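Local coordinates for protein acetone carboxylase alpha subunit (Xanthobacter autotrophicus Py2, PDB 5M45) that belongs to the hydantoinase B/oxoprolinase family, serves as the alpha subunit of a carboxylase assembly of six chains, and holds a manganese ion, at residues Asp313-Ala318 with Arg715-Ala720; Glu48-Glu51 with Leu56-Lys59; Leu632-Glu635 with Asp641-Asn644. All coordinates share one frame; numbering follows the deposited sequence.

Contact 1: Asp313-Ala318 with Arg715-Ala720; sequences DTIMHA and RQMFAA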
loop_
_atom_site.group_PDB
_atom_site.type_symbol
_atom_site.label_atom_id
_atom_site.label_comp_id
_atom_site.label_asym_id
_atom_site.label_seq_id
_atom_site.Cartn_x
_atom_site.Cartn_y
_atom_site.Cartn_z
ATOM N N ASP A 313 -10.720 25.450 2.064
ATOM C CA ASP A 313 -9.565 26.254 2.505
ATOM C C ASP A 313 -9.451 26.218 4.025
ATOM O O ASP A 313 -10.432 26.515 4.695
ATOM C CB ASP A 313 -9.740 27.709 2.048
ATOM C CG ASP A 313 -9.530 27.906 0.526
ATOM O OD1 ASP A 313 -8.808 27.148 -0.137
ATOM O OD2 ASP A 313 -10.089 28.896 -0.018
ATOM N N THR A 314 -8.294 25.805 4.556
ATOM C CA THR A 314 -8.034 25.854 5.988
ATOM C C THR A 314 -6.642 26.476 6.287
ATOM O O THR A 314 -5.795 26.651 5.386
ATOM C CB THR A 314 -8.121 24.473 6.689
ATOM O OG1 THR A 314 -7.144 23.546 6.159
ATOM C CG2 THR A 314 -9.532 23.880 6.590
ATOM N N ILE A 315 -6.449 26.810 7.577
ATOM C CA ILE A 315 -5.247 27.409 8.115
ATOM C C ILE A 315 -4.802 26.606 9.360
ATOM O O ILE A 315 -5.607 26.359 10.296
ATOM C CB ILE A 315 -5.482 28.887 8.529
ATOM C CG1 ILE A 315 -5.922 29.720 7.318
ATOM C CG2 ILE A 315 -4.231 29.490 9.178
ATOM C CD1 ILE A 315 -6.314 31.149 7.618
ATOM N N MET A 316 -3.523 26.218 9.368
ATOM C CA MET A 316 -2.904 25.606 10.555
ATOM C C MET A 316 -2.657 26.702 11.635
ATOM O O MET A 316 -2.184 27.801 11.298
ATOM C CB MET A 316 -1.558 24.965 10.162
ATOM C CG MET A 316 -0.841 24.224 11.303
ATOM S SD MET A 316 0.016 25.252 12.524
ATOM C CE MET A 316 1.505 25.675 11.621
ATOM N N HIS A 317 -2.958 26.360 12.884
ATOM C CA HIS A 317 -2.751 27.187 14.086
ATOM C C HIS A 317 -1.885 26.401 15.113
ATOM O O HIS A 317 -2.228 25.262 15.491
ATOM C CB HIS A 317 -4.120 27.525 14.678
ATOM C CG HIS A 317 -4.102 28.368 15.907
ATOM N ND1 HIS A 317 -4.979 28.163 16.958
ATOM C CD2 HIS A 317 -3.329 29.426 16.265
ATOM C CE1 HIS A 317 -4.723 29.033 17.923
ATOM N NE2 HIS A 317 -3.721 29.806 17.528
ATOM N N ALA A 318 -0.762 27.004 15.544
ATOM C CA ALA A 318 0.131 26.409 16.549
ATOM C C ALA A 318 0.626 27.438 17.585
ATOM O O ALA A 318 1.747 27.960 17.470
ATOM C CB ALA A 318 1.339 25.739 15.856
ATOM N N ARG A 715 -12.609 31.532 10.176
ATOM C CA ARG A 715 -13.616 31.015 11.123
ATOM C C ARG A 715 -13.454 29.523 11.425
ATOM O O ARG A 715 -13.637 29.126 12.574
ATOM C CB ARG A 715 -15.011 31.322 10.631
ATOM C CG ARG A 715 -15.273 32.818 10.696
ATOM C CD ARG A 715 -16.674 33.161 10.300
ATOM N NE ARG A 715 -16.692 33.341 8.855
ATOM C CZ ARG A 715 -17.560 32.805 8.027
ATOM N NH1 ARG A 715 -18.556 32.041 8.446
ATOM N NH2 ARG A 715 -17.432 33.066 6.749
ATOM N N GLN A 716 -13.136 28.711 10.425
ATOM C CA GLN A 716 -12.923 27.277 10.673
ATOM C C GLN A 716 -11.742 27.055 11.627
ATOM O O GLN A 716 -11.851 26.214 12.538
ATOM C CB GLN A 716 -12.693 26.510 9.363
ATOM C CG GLN A 716 -12.721 25.001 9.511
ATOM C CD GLN A 716 -11.411 24.428 10.079
ATOM O OE1 GLN A 716 -10.333 25.000 9.899
ATOM N NE2 GLN A 716 -11.517 23.290 10.765
ATOM N N MET A 717 -10.656 27.802 11.441
ATOM C CA MET A 717 -9.472 27.704 12.326
ATOM C C MET A 717 -9.806 27.977 13.811
ATOM O O MET A 717 -9.487 27.146 14.686
ATOM C CB MET A 717 -8.359 28.636 11.839
ATOM C CG MET A 717 -7.053 28.535 12.608
ATOM S SD MET A 717 -5.963 29.980 12.404
ATOM C CE MET A 717 -6.724 31.170 13.555
ATOM N N PHE A 718 -10.465 29.097 14.078
ATOM C CA PHE A 718 -10.918 29.398 15.456
ATOM C C PHE A 718 -11.917 28.363 15.976
ATOM O O PHE A 718 -11.742 27.859 17.095
ATOM C CB PHE A 718 -11.484 30.829 15.576
ATOM C CG PHE A 718 -10.413 31.908 15.515
ATOM C CD1 PHE A 718 -9.476 32.042 16.542
ATOM C CD2 PHE A 718 -10.322 32.769 14.428
ATOM C CE1 PHE A 718 -8.512 33.036 16.494
ATOM C CE2 PHE A 718 -9.334 33.741 14.358
ATOM C CZ PHE A 718 -8.442 33.886 15.413
ATOM N N ALA A 719 -12.909 27.955 15.172
ATOM C CA ALA A 719 -13.904 27.008 15.688
ATOM C C ALA A 719 -13.287 25.676 16.102
ATOM O O ALA A 719 -13.638 25.133 17.158
ATOM C CB ALA A 719 -15.029 26.788 14.708
ATOM N N ALA A 720 -12.389 25.147 15.275
ATOM C CA ALA A 720 -11.745 23.857 15.567
ATOM C C ALA A 720 -10.786 23.969 16.788
ATOM O O ALA A 720 -10.761 23.077 17.648
ATOM C CB ALA A 720 -10.993 23.349 14.344
HETATM O O HOH W 1 -7.669 24.758 10.763
HETATM O O HOH W 2 -9.054 26.928 8.827
#

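Contact 2: Glu48-Glu51 with Leu56-Lys59; sequences ELRE and LYNK. With ACT (acetate ion), chain O.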
loop_
_atom_site.group_PDB
_atom_site.type_symbol
_atom_site.label_atom_id
_atom_site.label_comp_id
_atom_site.label_asym_id
_atom_site.label_seq_id
_atom_site.Cartn_x
_atom_site.Cartn_y
_atom_site.Cartn_z
ATOM N N GLU A 48 29.182 6.683 37.580
ATOM C CA GLU A 48 30.440 6.069 38.073
ATOM C C GLU A 48 31.551 6.042 37.022
ATOM O O GLU A 48 32.680 6.369 37.340
ATOM C CB GLU A 48 30.235 4.647 38.602
ATOM C CG GLU A 48 29.502 4.480 39.903
ATOM C CD GLU A 48 29.320 2.988 40.291
ATOM O OE1 GLU A 48 30.120 2.045 39.891
ATOM O OE2 GLU A 48 28.304 2.758 40.996
ATOM N N LEU A 49 31.241 5.603 35.805
ATOM C CA LEU A 49 32.257 5.547 34.767
ATOM C C LEU A 49 32.802 6.964 34.467
ATOM O O LEU A 49 34.012 7.176 34.484
ATOM C CB LEU A 49 31.752 4.871 33.493
ATOM C CG LEU A 49 32.828 4.595 32.427
ATOM C CD1 LEU A 49 33.692 3.424 32.845
ATOM C CD2 LEU A 49 32.217 4.282 31.061
ATOM N N ARG A 50 31.896 7.912 34.240
ATOM C CA ARG A 50 32.323 9.269 33.943
ATOM C C ARG A 50 33.175 9.912 35.048
ATOM O O ARG A 50 34.201 10.533 34.746
ATOM C CB ARG A 50 31.134 10.164 33.665
ATOM C CG ARG A 50 31.604 11.526 33.231
ATOM C CD ARG A 50 30.534 12.241 32.511
ATOM N NE ARG A 50 29.733 13.105 33.354
ATOM C CZ ARG A 50 29.814 14.433 33.422
ATOM N NH1 ARG A 50 30.761 15.108 32.782
ATOM N NH2 ARG A 50 28.947 15.086 34.186
ATOM N N GLU A 51 32.759 9.723 36.302
ATOM C CA GLU A 51 33.402 10.377 37.429
ATOM C C GLU A 51 34.692 9.662 37.861
ATOM O O GLU A 51 35.681 10.321 38.114
ATOM C CB GLU A 51 32.434 10.520 38.624
ATOM C CG GLU A 51 31.246 11.465 38.361
ATOM C CD GLU A 51 30.103 11.321 39.390
ATOM O OE1 GLU A 51 30.396 11.026 40.589
ATOM O OE2 GLU A 51 28.901 11.503 39.006
ATOM N N LEU A 56 38.700 6.405 30.275
ATOM C CA LEU A 56 37.919 5.375 29.569
ATOM C C LEU A 56 36.577 5.868 29.032
ATOM O O LEU A 56 36.166 5.495 27.923
ATOM C CB LEU A 56 37.755 4.137 30.463
ATOM C CG LEU A 56 37.054 2.941 29.820
ATOM C CD1 LEU A 56 37.785 2.503 28.539
ATOM C CD2 LEU A 56 37.045 1.774 30.794
ATOM N N TYR A 57 35.874 6.695 29.804
ATOM C CA TYR A 57 34.619 7.323 29.331
ATOM C C TYR A 57 34.835 8.085 28.008
ATOM O O TYR A 57 34.068 7.910 27.051
ATOM C CB TYR A 57 34.054 8.257 30.401
ATOM C CG TYR A 57 32.658 8.772 30.134
ATOM C CD1 TYR A 57 32.467 9.980 29.471
ATOM C CD2 TYR A 57 31.539 8.112 30.608
ATOM C CE1 TYR A 57 31.195 10.483 29.256
ATOM C CE2 TYR A 57 30.240 8.599 30.388
ATOM C CZ TYR A 57 30.081 9.782 29.714
ATOM O OH TYR A 57 28.835 10.297 29.515
ATOM N N ASN A 58 35.901 8.894 27.972
ATOM C CA ASN A 58 36.247 9.696 26.796
ATOM C C ASN A 58 36.680 8.818 25.612
ATOM O O ASN A 58 36.368 9.144 24.461
ATOM C CB ASN A 58 37.371 10.707 27.116
ATOM C CG ASN A 58 37.754 11.555 25.908
ATOM O OD1 ASN A 58 38.839 11.417 25.321
ATOM N ND2 ASN A 58 36.851 12.422 25.510
ATOM N N LYS A 59 37.381 7.716 25.892
ATOM C CA LYS A 59 37.800 6.830 24.832
ATOM C C LYS A 59 36.602 6.150 24.131
ATOM O O LYS A 59 36.579 6.031 22.898
ATOM C CB LYS A 59 38.798 5.781 25.344
ATOM C CG LYS A 59 39.263 4.840 24.233
ATOM C CD LYS A 59 40.606 4.160 24.497
ATOM C CE LYS A 59 40.613 3.218 25.669
ATOM N NZ LYS A 59 41.473 1.996 25.282
HETATM C C ACT O . 40.528 6.338 33.904
HETATM O O ACT O . 40.364 7.591 33.920
HETATM O OXT ACT O . 39.930 5.568 33.103
HETATM C CH3 ACT O . 41.512 5.757 34.889
#

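Contact 3: Leu632-Glu635 with Asp641-Asn644; sequences LDRE and DDIN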
loop_
_atom_site.group_PDB
_atom_site.type_symbol
_atom_site.label_atom_id
_atom_site.label_comp_id
_atom_site.label_asym_id
_atom_site.label_seq_id
_atom_site.Cartn_x
_atom_site.Cartn_y
_atom_site.Cartn_z
ATOM N N LEU A 632 14.510 50.869 9.868
ATOM C CA LEU A 632 14.995 52.258 9.887
ATOM C C LEU A 632 16.357 52.444 10.593
ATOM O O LEU A 632 16.987 53.504 10.474
ATOM C CB LEU A 632 13.922 53.186 10.530
ATOM C CG LEU A 632 13.597 54.441 9.726
ATOM C CD1 LEU A 632 12.893 54.075 8.434
ATOM C CD2 LEU A 632 12.690 55.324 10.563
ATOM N N ASP A 633 16.793 51.424 11.338
ATOM C CA ASP A 633 18.106 51.403 11.948
ATOM C C ASP A 633 19.170 50.655 11.141
ATOM O O ASP A 633 20.316 50.594 11.582
ATOM C CB ASP A 633 18.015 50.852 13.365
ATOM C CG ASP A 633 17.232 51.837 14.312
ATOM O OD1 ASP A 633 17.361 53.047 14.126
ATOM O OD2 ASP A 633 16.430 51.441 15.189
ATOM N N ARG A 634 18.829 50.104 9.965
ATOM C CA ARG A 634 19.828 49.406 9.165
ATOM C C ARG A 634 20.892 50.395 8.684
ATOM O O ARG A 634 20.570 51.526 8.364
ATOM C CB ARG A 634 19.214 48.705 7.960
ATOM C CG ARG A 634 20.206 47.886 7.111
ATOM C CD ARG A 634 19.458 46.840 6.331
ATOM N NE ARG A 634 20.220 45.975 5.444
ATOM C CZ ARG A 634 21.005 44.951 5.847
ATOM N NH1 ARG A 634 21.230 44.725 7.137
ATOM N NH2 ARG A 634 21.618 44.177 4.946
ATOM N N GLU A 635 22.141 49.948 8.646
ATOM C CA GLU A 635 23.245 50.725 8.103
ATOM C C GLU A 635 23.003 51.086 6.632
ATOM O O GLU A 635 22.833 50.170 5.816
ATOM C CB GLU A 635 24.561 49.953 8.307
ATOM C CG GLU A 635 25.816 50.822 8.325
ATOM C CD GLU A 635 25.895 51.829 9.545
ATOM O OE1 GLU A 635 25.904 53.102 9.296
ATOM O OE2 GLU A 635 25.963 51.363 10.758
ATOM N N ASP A 641 24.738 48.022 -0.734
ATOM C CA ASP A 641 25.405 46.735 -1.034
ATOM C C ASP A 641 24.388 45.658 -1.447
ATOM O O ASP A 641 24.622 44.927 -2.400
ATOM C CB ASP A 641 26.207 46.196 0.171
ATOM C CG ASP A 641 27.400 47.085 0.554
ATOM O OD1 ASP A 641 27.799 47.995 -0.206
ATOM O OD2 ASP A 641 27.951 46.908 1.660
ATOM N N ASP A 642 23.268 45.586 -0.731
ATOM C CA ASP A 642 22.183 44.633 -1.060
ATOM C C ASP A 642 21.583 44.852 -2.460
ATOM O O ASP A 642 21.318 43.871 -3.174
ATOM C CB ASP A 642 21.056 44.692 -0.024
ATOM C CG ASP A 642 21.358 43.935 1.252
ATOM O OD1 ASP A 642 22.334 43.163 1.295
ATOM O OD2 ASP A 642 20.572 44.090 2.238
ATOM N N ILE A 643 21.360 46.121 -2.835
ATOM C CA ILE A 643 20.855 46.418 -4.179
ATOM C C ILE A 643 21.876 46.004 -5.236
ATOM O O ILE A 643 21.506 45.323 -6.203
ATOM C CB ILE A 643 20.468 47.901 -4.342
ATOM C CG1 ILE A 643 19.341 48.246 -3.347
ATOM C CG2 ILE A 643 20.022 48.211 -5.777
ATOM C CD1 ILE A 643 19.221 49.726 -3.088
ATOM N N ASN A 644 23.151 46.380 -5.041
ATOM C CA ASN A 644 24.214 46.022 -5.990
ATOM C C ASN A 644 24.421 44.512 -6.080
ATOM O O ASN A 644 24.756 44.015 -7.144
ATOM C CB ASN A 644 25.532 46.714 -5.627
ATOM C CG ASN A 644 25.480 48.235 -5.888
ATOM O OD1 ASN A 644 24.810 48.729 -6.823
ATOM N ND2 ASN A 644 26.155 48.986 -5.040
HETATM O O HOH W 3 18.891 45.924 2.834
#

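Contact 1: Asp313-Ala318 with Arg715-Ala720
M717 reaches across from helix 712-724 to I315 and H317 on strand 313-324, in a clear case of a helix laid over a β-sheet. The sheet is mixed and four-stranded, and the two segments pass with their axes 7.5 Å apart and their directions 48° from parallel. Nearly all the close packing depends on the methionine. Its CG stands anti to the backbone N (chi1 -175°), which carries the chain towards the strand: CG comes to 3.5 Å from the carbonyl O of I315 and to 3.7 Å from CB of H317. Beyond CG, SD rests against the branch methyl CG2 of I315, at 3.7 Å, and approaches the imidazole obliquely. That ring is held by both its nitrogens: ND1 bonds S721, one residue past the end of 715-720, while NE2 bonds an aromatic side chain on a chain of a different protein, so this dense corner adjoins a subunit interface.

The side towards T314 is looser and wetter. T314 CG2 merely brushes Q716 OE1, 3.6 Å away, and two waters fill in where strand and helix share no direct polar bond. One lies 2.7 Å from I315 O and bridges to Q716 OE1; the other accepts the N-H of I315 at 2.9 Å and also reaches OE1. A single amide oxygen thus gathers both waters that serve the backbone of I315, while its partner NE2 is bonded to E746. The Q716 chain is bent at chi2, and its amide oxygen lies beside both waters. At the packed end, M717 bends at chi3 (80°), which places its CE over the centre of the neighbouring F718 ring, 3.6 Å above the plane.

Contact 2: Glu48-Glu51 with Leu56-Lys59
R50 lies across the ring of Y57, and this aliphatic-on-aromatic packing is the first of three kinds of interaction found where 48-51 meets 56-59. The arginine's CB sits over one ring face in a CH-π contact, 3.8 Å from the centroid and 18° off the normal, displaced somewhat towards the rim. The rest of the aliphatic chain follows the tyrosine outward, so that R50 CD ends 3.8 Å from Y57 CZ. Backbone takes part as well: R50 CA approaches Y57 CD2 to 3.6 Å, which shows how closely the ring is pressed to the helix itself. The chain bends at chi3, about the CG-CD bond, and the guanidinium stands 48° from the ring plane instead of stacking on it.

Purely apolar contacts come from L49. With CG anti to the backbone N (chi1 -172°), its two methyls are shared out: CD2 touches Y57 CD2 at 3.9 Å, approaching the ring obliquely, while CD1 meets CD2 of L56 at 4.3 Å.

The polar interactions described here all go to partners outside the two segments. The N-H of L56 donates to OXT of an acetate ion over 3.2 Å, and I55 N binds the same ion, so an anion probably drawn from the crystallisation liquor occupies the start of helix 54-75. Helix 257-282 supplies further partners: E266 accepts from the backbone N of both L49 and R50, and H270 bonds the hydroxyl of Y57, whose ring also meets F263 edge-to-face. The arrangement is that of two consecutive helices, 48-52 and 54-75, that meet at a one-residue break and pack their side chains together around the buried Y57.

Contact 3: Leu632-Glu635 with Asp641-Asn644
R634 and D642 meet because the backbone leaves a 3-10 turn at 632-633, passes through R634 in an extended conformation, and then enters helix 636-645 with E635 at its N-cap position. The result is a local salt bridge that ties the lead-in of a helix to its own later turns. CG of the arginine is anti to the backbone N (chi1 -177°), and the chain stays extended as far as NE, carrying the guanidinium across to the helix. There NH2 donates to D642 OD2 at 2.9 Å, with an N-H...O angle of 152°. The donor comes from the syn side of the carboxylate but stands 33° out of its plane, so the approach is tilted.

Both groups are buried and have further partners. R634 NH1 pairs with D470 and the carbonyl of K513, while OD2 of D642 also bonds R515 NE. The aspartate thus pairs with two arginines, a setting likely to favour its ionised form. A water closes the ring of bonds, accepting from R634 NE at 2.9 Å and donating to D642 OD2 at 2.6 Å.

Overall arrangement
The three contacts join different elements, and their chemistry changes with their setting. Contacts 1 and 3 are buried; contact 2 is only partly so and lies across the chain's centre from contact 1, about 51 Å away between centres. In sequence, contact 1 is the long-range one, bringing together parts separated by 396 residues and enclosing contact 3 in its loop, whereas contacts 2 and 3 each link near neighbours around a helix start. Contact 1 combines thioether packing with bridging water, contact 2 relies on aliphatic and aromatic surfaces, and contact 3 is ionic. Burial therefore does not dictate apolarity: contact 3 shows charges enclosed together with their counter-charges.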